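Side-chain contacts in glutathione transferase (Lolium rigidum, PDB 6ZB6), which probably conjugates glutathione to electrophilic xenobiotics such as herbicides, as a phi-class glutathione transferase, and here holds S-(p-nitrobenzyl)glutathione: residues V32-D35 with M39-K42; H107-A112 with L170-Y175; C120-M125 with T176-A181. All coordinates share one frame; numbering follows the deposited sequence.

Interactions 1 and 3 touch the same S-(p-nitrobenzyl)glutathione from two domains. The loop of 32-35 and 39-42, in the thioredoxin-like N-terminal domain, holds the glycine end of the glutathione. Phe122 of interaction 3, in the helical C-terminal domain, lies against the nitrobenzyl ring. The centres of interactions 1 and 3 are about 21 Å apart and their nearest atoms about 12 Å, so the ligand spans the gap. Interactions 2 and 3 are neighbours, with centres 13 Å apart. Both join helix 92-127 to helix 173-179. They meet where Tyr109 OH lies 2.6 Å from Thr176 OG1, a probable hydrogen bond. Tyr175 of interaction 2 also belongs to the ligand pocket.

Interaction 1: V32-D35 with M39-K42; sequences VDMD and MEHK. With GTB (S-(p-nitrobenzyl)glutathione), chain G.
Met34 and Asp35 meet Glu40 and His41 across a tight loop that follows strand 29-32. Before them, Asp33 turns its carboxylate back on its own chain, and Asp33 OD1 accepts a bond from Met34 N (2.8 Å). Met34 sends its side chain toward the second segment. The chain bends at its last torsion (chi3 65°), which lays the methyl Met34 CE against the backbone of His41, 3.7 Å from His41 CA. Asp35 is held by its backbone. Asp35 N donates to Glu40 OE1 at 2.9 Å in a nearly straight bond (167°), meeting the oxygen from above the carboxylate plane. Asp35 O accepts from Glu40 N at 3.1 Å. The Asp35 carboxylate is used elsewhere, with OD1 bound to Lys37 N. Glu40 thus grips one residue twice, through backbone and side chain, its carboxylate reaching Asp35 N on an extended chain. The pairing closes the loop and probably helps to place His41 and Lys42. His41 CD2 lies 3.7 Å from the ligand atom CA3. Lys42 NZ bonds the ligand carboxylate oxygen O31 at 3.1 Å, and also Gly53 O. The lysine charge is consistent with recognition of the glycine carboxylate of glutathione.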
loop_
_atom_site.group_PDB
_atom_site.type_symbol
_atom_site.label_atom_id
_atom_site.label_comp_id
_atom_site.label_asym_id
_atom_site.label_seq_id
_atom_site.Cartn_x
_atom_site.Cartn_y
_atom_site.Cartn_z
ATOM N N VAL A 32 7.291 8.871 -13.005
ATOM C CA VAL A 32 8.651 9.000 -13.519
ATOM C C VAL A 32 9.409 7.743 -13.110
ATOM O O VAL A 32 9.692 7.532 -11.926
ATOM C CB VAL A 32 9.342 10.269 -13.001
ATOM C CG1 VAL A 32 10.744 10.409 -13.611
ATOM C CG2 VAL A 32 8.492 11.522 -13.293
ATOM N N ASP A 33 9.716 6.894 -14.086
ATOM C CA ASP A 33 10.413 5.645 -13.806
ATOM C C ASP A 33 11.857 5.921 -13.409
ATOM O O ASP A 33 12.448 6.938 -13.782
ATOM C CB ASP A 33 10.379 4.719 -15.025
ATOM C CG ASP A 33 10.419 3.241 -14.649
ATOM O OD1 ASP A 33 10.848 2.900 -13.523
ATOM O OD2 ASP A 33 10.014 2.411 -15.491
ATOM N N MET A 34 12.423 5.000 -12.639
ATOM C CA MET A 34 13.766 5.155 -12.106
ATOM C C MET A 34 14.487 3.820 -12.153
ATOM O O MET A 34 13.897 2.776 -11.867
ATOM C CB MET A 34 13.728 5.680 -10.678
ATOM C CG MET A 34 13.128 7.063 -10.597
ATOM S SD MET A 34 13.035 7.615 -8.908
ATOM C CE MET A 34 14.777 7.719 -8.516
ATOM N N ASP A 35 15.766 3.872 -12.499
ATOM C CA ASP A 35 16.563 2.683 -12.783
ATOM C C ASP A 35 17.324 2.284 -11.527
ATOM O O ASP A 35 18.395 2.824 -11.243
ATOM C CB ASP A 35 17.515 2.953 -13.941
ATOM C CG ASP A 35 18.193 1.693 -14.442
ATOM O OD1 ASP A 35 18.081 0.643 -13.771
ATOM O OD2 ASP A 35 18.834 1.760 -15.507
ATOM N N MET A 39 21.224 2.511 -9.477
ATOM C CA MET A 39 21.017 3.133 -8.165
ATOM C C MET A 39 20.562 4.582 -8.308
ATOM O O MET A 39 21.037 5.475 -7.598
ATOM C CB MET A 39 22.278 3.037 -7.297
ATOM C CG MET A 39 22.789 1.616 -7.102
ATOM S SD MET A 39 21.669 0.593 -6.124
ATOM C CE MET A 39 21.959 1.311 -4.505
ATOM N N GLU A 40 19.633 4.816 -9.241
ATOM C CA GLU A 40 19.195 6.180 -9.526
ATOM C C GLU A 40 18.564 6.833 -8.306
ATOM O O GLU A 40 18.621 8.061 -8.152
ATOM C CB GLU A 40 18.214 6.183 -10.696
ATOM C CG GLU A 40 17.893 7.566 -11.201
ATOM C CD GLU A 40 17.009 7.562 -12.432
ATOM O OE1 GLU A 40 16.875 6.504 -13.093
ATOM O OE2 GLU A 40 16.446 8.633 -12.730
ATOM N N HIS A 41 17.975 6.036 -7.423
ATOM C CA HIS A 41 17.410 6.573 -6.193
ATOM C C HIS A 41 18.467 7.101 -5.229
ATOM O O HIS A 41 18.107 7.797 -4.268
ATOM C CB HIS A 41 16.556 5.496 -5.516
ATOM C CG HIS A 41 17.316 4.250 -5.185
ATOM N ND1 HIS A 41 17.870 3.436 -6.150
ATOM C CD2 HIS A 41 17.617 3.684 -3.994
ATOM C CE1 HIS A 41 18.485 2.423 -5.567
ATOM N NE2 HIS A 41 18.338 2.543 -4.259
ATOM N N LYS A 42 19.752 6.814 -5.460
ATOM C CA LYS A 42 20.842 7.352 -4.650
ATOM C C LYS A 42 21.627 8.445 -5.370
ATOM O O LYS A 42 22.694 8.849 -4.895
ATOM C CB LYS A 42 21.794 6.230 -4.214
ATOM C CG LYS A 42 21.132 5.079 -3.475
ATOM C CD LYS A 42 20.460 5.581 -2.202
ATOM C CE LYS A 42 20.102 4.441 -1.261
ATOM N NZ LYS A 42 19.275 4.917 -0.112
HETATM N N1 GTB G . 8.396 4.890 4.588
HETATM C CA1 GTB G . 8.761 5.045 3.189
HETATM C C1 GTB G . 7.502 5.368 2.370
HETATM O O11 GTB G . 6.397 4.832 2.659
HETATM O O12 GTB G . 7.553 6.173 1.401
HETATM C CB1 GTB G . 9.402 3.731 2.727
HETATM C CG1 GTB G . 9.768 3.867 1.250
HETATM C CD1 GTB G . 10.614 2.698 0.777
HETATM O OE1 GTB G . 10.920 1.809 1.512
HETATM N N2 GTB G . 11.038 2.684 -0.601
HETATM C CA2 GTB G . 11.848 1.565 -1.038
HETATM C C2 GTB G . 13.220 2.096 -1.426
HETATM O O2 GTB G . 13.350 3.097 -2.059
HETATM C CB2 GTB G . 11.173 0.886 -2.233
HETATM S SG2 GTB G . 9.599 0.143 -1.668
HETATM N N3 GTB G . 14.391 1.374 -0.992
HETATM C CA3 GTB G . 15.697 1.874 -1.369
HETATM C C3 GTB G . 16.543 2.137 -0.127
HETATM O O31 GTB G . 17.800 2.193 -0.232
HETATM O O32 GTB G . 15.996 2.302 0.999
HETATM C "C'" GTB G . 9.983 -1.218 -0.528
HETATM C "C1'" GTB G . 10.820 -2.252 -1.275
HETATM C "C2'" GTB G . 12.126 -2.496 -0.881
HETATM C "C3'" GTB G . 12.895 -3.434 -1.555
HETATM C "C4'" GTB G . 12.355 -4.134 -2.623
HETATM N N41 GTB G . 13.161 -5.121 -3.339
HETATM O O41 GTB G . 14.447 -5.468 -2.886
HETATM O O42 GTB G . 12.729 -5.622 -4.307
HETATM C "C5'" GTB G . 11.046 -3.885 -3.018
HETATM C "C6'" GTB G . 10.276 -2.946 -2.346
#

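Interaction 2: H107-A112 with L170-Y175; sequences HTYNPA and LNHFPY. With NA (sodium ion), chain J.
Tyr109 and His172 form an edge-to-face (T-shaped) aromatic pair. The imidazole points its CD2 corner at the middle of the phenol ring, with His172 CD2 3.4 Å from Tyr109 CD1. The planes stand 69° apart, the ring centres 4.6 Å. Tyr109 OH bonds to Thr176 OG1, anchoring the end of that side chain. His172 NE2 bonds to Tyr150 OH and His172 ND1 to Ala168 O, and together these fix the turn of the imidazole. In the other half, the Asn110 amide stands steeply over one face of the Tyr175 ring, the planes 71° apart. Asn110 ND2 lies over the ring centre, 3.8 Å from Tyr175 CE1. The amide oxygen sits by the root of the ring, with Asn110 OD1 3.2 Å from Tyr175 CG. With CG opposite the backbone N (chi1 -157°), the Asn110 amide extends across to that face. Asn110 thus backs Tyr175, a residue of the S-(p-nitrobenzyl)glutathione pocket. The contact packs the middle of helix 92-127, near a kink at Pro111, against the turn holding His172 and Tyr175 of helix 173-179. Tyr175 also reaches helix 13-24, touching Thr13 and bonding Asn14 ND2 through OH, and Trp197 of helix 192-202 meets His172 edge-to-face.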
loop_
_atom_site.group_PDB
_atom_site.type_symbol
_atom_site.label_atom_id
_atom_site.label_comp_id
_atom_site.label_asym_id
_atom_site.label_seq_id
_atom_site.Cartn_x
_atom_site.Cartn_y
_atom_site.Cartn_z
ATOM N N HIS A 107 2.172 -0.188 11.800
ATOM C CA HIS A 107 2.986 -0.676 12.901
ATOM C C HIS A 107 2.633 -2.055 13.427
ATOM O O HIS A 107 3.370 -2.570 14.281
ATOM C CB HIS A 107 2.936 0.320 14.066
ATOM C CG HIS A 107 3.448 1.662 13.682
ATOM N ND1 HIS A 107 4.771 1.883 13.367
ATOM C CD2 HIS A 107 2.807 2.838 13.478
ATOM C CE1 HIS A 107 4.932 3.151 13.029
ATOM N NE2 HIS A 107 3.755 3.752 13.085
ATOM N N THR A 108 1.550 -2.668 12.960
ATOM C CA THR A 108 1.206 -3.994 13.455
ATOM C C THR A 108 1.017 -4.966 12.295
ATOM O O THR A 108 1.679 -6.009 12.246
ATOM C CB THR A 108 -0.049 -3.923 14.326
ATOM O OG1 THR A 108 0.261 -3.238 15.545
ATOM C CG2 THR A 108 -0.560 -5.315 14.657
ATOM N N TYR A 109 0.152 -4.617 11.339
ATOM C CA TYR A 109 -0.150 -5.532 10.238
ATOM C C TYR A 109 1.000 -5.588 9.242
ATOM O O TYR A 109 1.484 -6.670 8.910
ATOM C CB TYR A 109 -1.454 -5.107 9.558
ATOM C CG TYR A 109 -1.857 -5.846 8.287
ATOM C CD1 TYR A 109 -1.320 -5.501 7.055
ATOM C CD2 TYR A 109 -2.806 -6.863 8.325
ATOM C CE1 TYR A 109 -1.711 -6.160 5.879
ATOM C CE2 TYR A 109 -3.201 -7.526 7.164
ATOM C CZ TYR A 109 -2.654 -7.171 5.955
ATOM O OH TYR A 109 -3.037 -7.818 4.811
ATOM N N ASN A 110 1.466 -4.434 8.763
ATOM C CA ASN A 110 2.503 -4.522 7.747
ATOM C C ASN A 110 3.813 -5.085 8.297
ATOM O O ASN A 110 4.495 -5.817 7.573
ATOM C CB ASN A 110 2.767 -3.171 7.070
ATOM C CG ASN A 110 3.379 -3.351 5.698
ATOM O OD1 ASN A 110 2.818 -4.057 4.842
ATOM N ND2 ASN A 110 4.549 -2.777 5.493
ATOM N N PRO A 111 4.217 -4.787 9.540
ATOM C CA PRO A 111 5.426 -5.446 10.069
ATOM C C PRO A 111 5.305 -6.958 10.170
ATOM O O PRO A 111 6.329 -7.651 10.142
ATOM C CB PRO A 111 5.604 -4.794 11.446
ATOM C CG PRO A 111 5.086 -3.414 11.231
ATOM C CD PRO A 111 3.854 -3.615 10.369
ATOM N N ALA A 112 4.098 -7.497 10.272
ATOM C CA ALA A 112 3.953 -8.947 10.285
ATOM C C ALA A 112 3.901 -9.543 8.885
ATOM O O ALA A 112 4.413 -10.652 8.668
ATOM C CB ALA A 112 2.696 -9.338 11.064
ATOM N N LEU A 170 -7.385 1.076 2.345
ATOM C CA LEU A 170 -6.631 1.086 1.097
ATOM C C LEU A 170 -5.127 1.084 1.317
ATOM O O LEU A 170 -4.391 0.650 0.422
ATOM C CB LEU A 170 -7.068 2.266 0.231
ATOM C CG LEU A 170 -8.576 2.264 -0.064
ATOM C CD1 LEU A 170 -8.944 3.349 -1.075
ATOM C CD2 LEU A 170 -9.055 0.885 -0.563
ATOM N N ASN A 171 -4.642 1.548 2.480
ATOM C CA ASN A 171 -3.216 1.443 2.773
ATOM C C ASN A 171 -2.743 0.002 2.891
ATOM O O ASN A 171 -1.536 -0.254 2.793
ATOM C CB ASN A 171 -2.888 2.190 4.062
ATOM C CG ASN A 171 -2.537 3.649 3.804
ATOM O OD1 ASN A 171 -1.648 3.940 3.009
ATOM N ND2 ASN A 171 -3.249 4.569 4.457
ATOM N N HIS A 172 -3.664 -0.943 3.097
ATOM C CA HIS A 172 -3.352 -2.361 3.153
ATOM C C HIS A 172 -3.104 -2.975 1.782
ATOM O O HIS A 172 -2.582 -4.091 1.716
ATOM C CB HIS A 172 -4.493 -3.121 3.850
ATOM C CG HIS A 172 -4.543 -2.906 5.334
ATOM N ND1 HIS A 172 -5.058 -1.761 5.910
ATOM C CD2 HIS A 172 -4.120 -3.682 6.360
ATOM C CE1 HIS A 172 -4.967 -1.852 7.224
ATOM N NE2 HIS A 172 -4.404 -3.010 7.525
ATOM N N PHE A 173 -3.431 -2.273 0.687
ATOM C CA PHE A 173 -3.387 -2.920 -0.626
ATOM C C PHE A 173 -1.983 -3.289 -1.104
ATOM O O PHE A 173 -1.763 -4.454 -1.476
ATOM C CB PHE A 173 -4.099 -2.057 -1.666
ATOM C CG PHE A 173 -3.700 -2.396 -3.062
ATOM C CD1 PHE A 173 -4.176 -3.560 -3.663
ATOM C CD2 PHE A 173 -2.810 -1.596 -3.754
ATOM C CE1 PHE A 173 -3.791 -3.898 -4.937
ATOM C CE2 PHE A 173 -2.416 -1.918 -5.024
ATOM C CZ PHE A 173 -2.910 -3.084 -5.629
ATOM N N PRO A 174 -1.021 -2.363 -1.195
ATOM C CA PRO A 174 0.200 -2.674 -1.968
ATOM C C PRO A 174 1.007 -3.851 -1.457
ATOM O O PRO A 174 1.438 -4.683 -2.268
ATOM C CB PRO A 174 1.017 -1.373 -1.880
ATOM C CG PRO A 174 0.014 -0.316 -1.567
ATOM C CD PRO A 174 -1.018 -0.972 -0.703
ATOM N N TYR A 175 1.230 -3.963 -0.146
ATOM C CA TYR A 175 1.992 -5.120 0.316
ATOM C C TYR A 175 1.150 -6.390 0.301
ATOM O O TYR A 175 1.669 -7.466 -0.002
ATOM C CB TYR A 175 2.555 -4.891 1.716
ATOM C CG TYR A 175 3.750 -3.956 1.763
ATOM C CD1 TYR A 175 3.571 -2.592 1.780
ATOM C CD2 TYR A 175 5.055 -4.450 1.806
ATOM C CE1 TYR A 175 4.643 -1.724 1.825
ATOM C CE2 TYR A 175 6.150 -3.589 1.861
ATOM C CZ TYR A 175 5.934 -2.219 1.869
ATOM O OH TYR A 175 6.987 -1.324 1.934
HETATM NA NA NA J . 1.590 -5.002 17.327
HETATM O O HOH W 1 4.223 -4.725 16.789
#

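Interaction 3: C120-M125 with T176-A181; sequences CLFNPM and TFYFMA. With GTB (S-(p-nitrobenzyl)glutathione), chain G.
Leu121 and Phe122 project from helix 92-127 onto the end of helix 173-179 and the residues just after it. The bump is one methyl, Leu121 CD1. It settles into a shallow hollow made by the backbone and CB of Tyr178 on one hand and the methyl of Ala181 on the other. Leu121 CD1 is 3.6 Å from Tyr178 O and 3.9 Å from Ala181 CB. Beside it, Phe122 brings the rim of its ring to the Tyr178 face in an offset edge-to-face pair. The planes are 75° apart and the ring centres 5.8 Å. The nearest atoms are Phe122 CZ and Tyr178 CD2, at 4.0 Å. With CG of Phe122 beside the backbone N (chi1 -65°), the ring swings so that its far end, not its root, comes nearest Tyr178. One face of Phe122 is taken by the ligand. The nitrobenzyl carbon C5' sits over the ring centre, 3.5 Å from Phe122 CD2. Tyr178 is anchored by its hydroxyl, which bonds to Met11 O. The side chains thus meet by apolar and aromatic packing. Tyr178, backed by this bond, probably helps to position Phe122, which offers a flat, non-polar surface to the nitrobenzyl group, consistent with a site for aromatic electrophiles.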
loop_
_atom_site.group_PDB
_atom_site.type_symbol
_atom_site.label_atom_id
_atom_site.label_comp_id
_atom_site.label_asym_id
_atom_site.label_seq_id
_atom_site.Cartn_x
_atom_site.Cartn_y
_atom_site.Cartn_z
ATOM N N CYS A 120 9.936 -14.091 0.412
ATOM C CA CYS A 120 9.423 -15.009 -0.596
ATOM C C CYS A 120 9.456 -14.417 -2.002
ATOM O O CYS A 120 9.537 -15.177 -2.974
ATOM C CB CYS A 120 7.984 -15.409 -0.249
ATOM S SG CYS A 120 7.813 -16.445 1.208
ATOM N N LEU A 121 9.442 -13.086 -2.127
ATOM C CA LEU A 121 9.357 -12.416 -3.426
ATOM C C LEU A 121 10.547 -11.497 -3.672
ATOM O O LEU A 121 11.341 -11.763 -4.579
ATOM C CB LEU A 121 8.045 -11.636 -3.515
ATOM C CG LEU A 121 6.893 -12.244 -4.303
ATOM C CD1 LEU A 121 5.883 -11.155 -4.646
ATOM C CD2 LEU A 121 7.422 -12.915 -5.556
ATOM N N PHE A 122 10.695 -10.420 -2.890
ATOM C CA PHE A 122 11.699 -9.400 -3.175
ATOM C C PHE A 122 13.111 -9.973 -3.107
ATOM O O PHE A 122 13.905 -9.804 -4.038
ATOM C CB PHE A 122 11.564 -8.231 -2.194
ATOM C CG PHE A 122 10.265 -7.442 -2.311
ATOM C CD1 PHE A 122 9.493 -7.478 -3.467
ATOM C CD2 PHE A 122 9.835 -6.641 -1.249
ATOM C CE1 PHE A 122 8.309 -6.748 -3.561
ATOM C CE2 PHE A 122 8.658 -5.908 -1.337
ATOM C CZ PHE A 122 7.891 -5.963 -2.500
ATOM N N ASN A 123 13.447 -10.646 -2.001
ATOM C CA ASN A 123 14.819 -11.123 -1.815
ATOM C C ASN A 123 15.271 -12.078 -2.913
ATOM O O ASN A 123 16.338 -11.835 -3.502
ATOM C CB ASN A 123 14.973 -11.755 -0.425
ATOM C CG ASN A 123 15.150 -10.722 0.676
ATOM O OD1 ASN A 123 14.906 -9.527 0.479
ATOM N ND2 ASN A 123 15.566 -11.183 1.851
ATOM N N PRO A 124 14.543 -13.158 -3.250
ATOM C CA PRO A 124 15.061 -14.068 -4.282
ATOM C C PRO A 124 15.039 -13.466 -5.681
ATOM O O PRO A 124 16.032 -13.555 -6.409
ATOM C CB PRO A 124 14.139 -15.291 -4.175
ATOM C CG PRO A 124 12.914 -14.802 -3.514
ATOM C CD PRO A 124 13.322 -13.688 -2.614
ATOM N N MET A 125 13.926 -12.847 -6.070
ATOM C CA MET A 125 13.813 -12.315 -7.426
ATOM C C MET A 125 14.662 -11.060 -7.601
ATOM O O MET A 125 15.540 -11.001 -8.471
ATOM C CB MET A 125 12.347 -12.022 -7.747
ATOM C CG MET A 125 11.404 -13.184 -7.486
ATOM S SD MET A 125 9.966 -13.026 -8.533
ATOM C CE MET A 125 10.793 -13.462 -10.047
ATOM N N THR A 176 -0.137 -6.299 0.656
ATOM C CA THR A 176 -0.971 -7.505 0.661
ATOM C C THR A 176 -1.143 -8.045 -0.750
ATOM O O THR A 176 -1.183 -9.265 -0.957
ATOM C CB THR A 176 -2.333 -7.213 1.295
ATOM O OG1 THR A 176 -2.133 -6.700 2.611
ATOM C CG2 THR A 176 -3.206 -8.504 1.407
ATOM N N PHE A 177 -1.245 -7.147 -1.732
ATOM C CA PHE A 177 -1.267 -7.563 -3.129
ATOM C C PHE A 177 -0.118 -8.516 -3.448
ATOM O O PHE A 177 -0.325 -9.580 -4.047
ATOM C CB PHE A 177 -1.207 -6.342 -4.044
ATOM C CG PHE A 177 -1.179 -6.700 -5.498
ATOM C CD1 PHE A 177 -2.304 -7.225 -6.110
ATOM C CD2 PHE A 177 -0.020 -6.555 -6.239
ATOM C CE1 PHE A 177 -2.281 -7.579 -7.450
ATOM C CE2 PHE A 177 0.006 -6.903 -7.578
ATOM C CZ PHE A 177 -1.128 -7.411 -8.182
ATOM N N TYR A 178 1.102 -8.154 -3.045
ATOM C CA TYR A 178 2.265 -8.991 -3.325
ATOM C C TYR A 178 2.280 -10.245 -2.463
ATOM O O TYR A 178 2.730 -11.307 -2.923
ATOM C CB TYR A 178 3.556 -8.192 -3.135
ATOM C CG TYR A 178 3.877 -7.295 -4.315
ATOM C CD1 TYR A 178 3.823 -7.784 -5.614
ATOM C CD2 TYR A 178 4.236 -5.962 -4.132
ATOM C CE1 TYR A 178 4.107 -6.979 -6.702
ATOM C CE2 TYR A 178 4.526 -5.140 -5.218
ATOM C CZ TYR A 178 4.462 -5.656 -6.506
ATOM O OH TYR A 178 4.743 -4.852 -7.606
ATOM N N PHE A 179 1.788 -10.152 -1.224
ATOM C CA PHE A 179 1.624 -11.353 -0.403
ATOM C C PHE A 179 0.800 -12.409 -1.138
ATOM O O PHE A 179 1.089 -13.614 -1.050
ATOM C CB PHE A 179 0.968 -10.983 0.935
ATOM C CG PHE A 179 0.724 -12.165 1.850
ATOM C CD1 PHE A 179 1.712 -12.596 2.729
ATOM C CD2 PHE A 179 -0.493 -12.833 1.836
ATOM C CE1 PHE A 179 1.488 -13.678 3.572
ATOM C CE2 PHE A 179 -0.724 -13.932 2.677
ATOM C CZ PHE A 179 0.273 -14.354 3.544
ATOM N N MET A 180 -0.221 -11.979 -1.887
ATOM C CA MET A 180 -1.046 -12.915 -2.646
ATOM C C MET A 180 -0.280 -13.602 -3.765
ATOM O O MET A 180 -0.812 -14.542 -4.370
ATOM C CB MET A 180 -2.278 -12.207 -3.225
ATOM C CG MET A 180 -3.262 -11.695 -2.172
ATOM S SD MET A 180 -3.714 -12.970 -0.967
ATOM C CE MET A 180 -4.220 -11.982 0.437
ATOM N N ALA A 181 0.950 -13.176 -4.043
ATOM C CA ALA A 181 1.809 -13.860 -4.996
ATOM C C ALA A 181 2.811 -14.790 -4.331
ATOM O O ALA A 181 3.606 -15.426 -5.031
ATOM C CB ALA A 181 2.550 -12.844 -5.867
HETATM N N1 GTB G . 8.396 4.890 4.588
HETATM C CA1 GTB G . 8.761 5.045 3.189
HETATM C C1 GTB G . 7.502 5.368 2.370
HETATM O O11 GTB G . 6.397 4.832 2.659
HETATM O O12 GTB G . 7.553 6.173 1.401
HETATM C CB1 GTB G . 9.402 3.731 2.727
HETATM C CG1 GTB G . 9.768 3.867 1.250
HETATM C CD1 GTB G . 10.614 2.698 0.777
HETATM O OE1 GTB G . 10.920 1.809 1.512
HETATM N N2 GTB G . 11.038 2.684 -0.601
HETATM C CA2 GTB G . 11.848 1.565 -1.038
HETATM C C2 GTB G . 13.220 2.096 -1.426
HETATM O O2 GTB G . 13.350 3.097 -2.059
HETATM C CB2 GTB G . 11.173 0.886 -2.233
HETATM S SG2 GTB G . 9.599 0.143 -1.668
HETATM N N3 GTB G . 14.391 1.374 -0.992
HETATM C CA3 GTB G . 15.697 1.874 -1.369
HETATM C C3 GTB G . 16.543 2.137 -0.127
HETATM O O31 GTB G . 17.800 2.193 -0.232
HETATM O O32 GTB G . 15.996 2.302 0.999
HETATM C "C'" GTB G . 9.983 -1.218 -0.528
HETATM C "C1'" GTB G . 10.820 -2.252 -1.275
HETATM C "C2'" GTB G . 12.126 -2.496 -0.881
HETATM C "C3'" GTB G . 12.895 -3.434 -1.555
HETATM C "C4'" GTB G . 12.355 -4.134 -2.623
HETATM N N41 GTB G . 13.161 -5.121 -3.339
HETATM O O41 GTB G . 14.447 -5.468 -2.886
HETATM O O42 GTB G . 12.729 -5.622 -4.307
HETATM C "C5'" GTB G . 11.046 -3.885 -3.018
HETATM C "C6'" GTB G . 10.276 -2.946 -2.346
#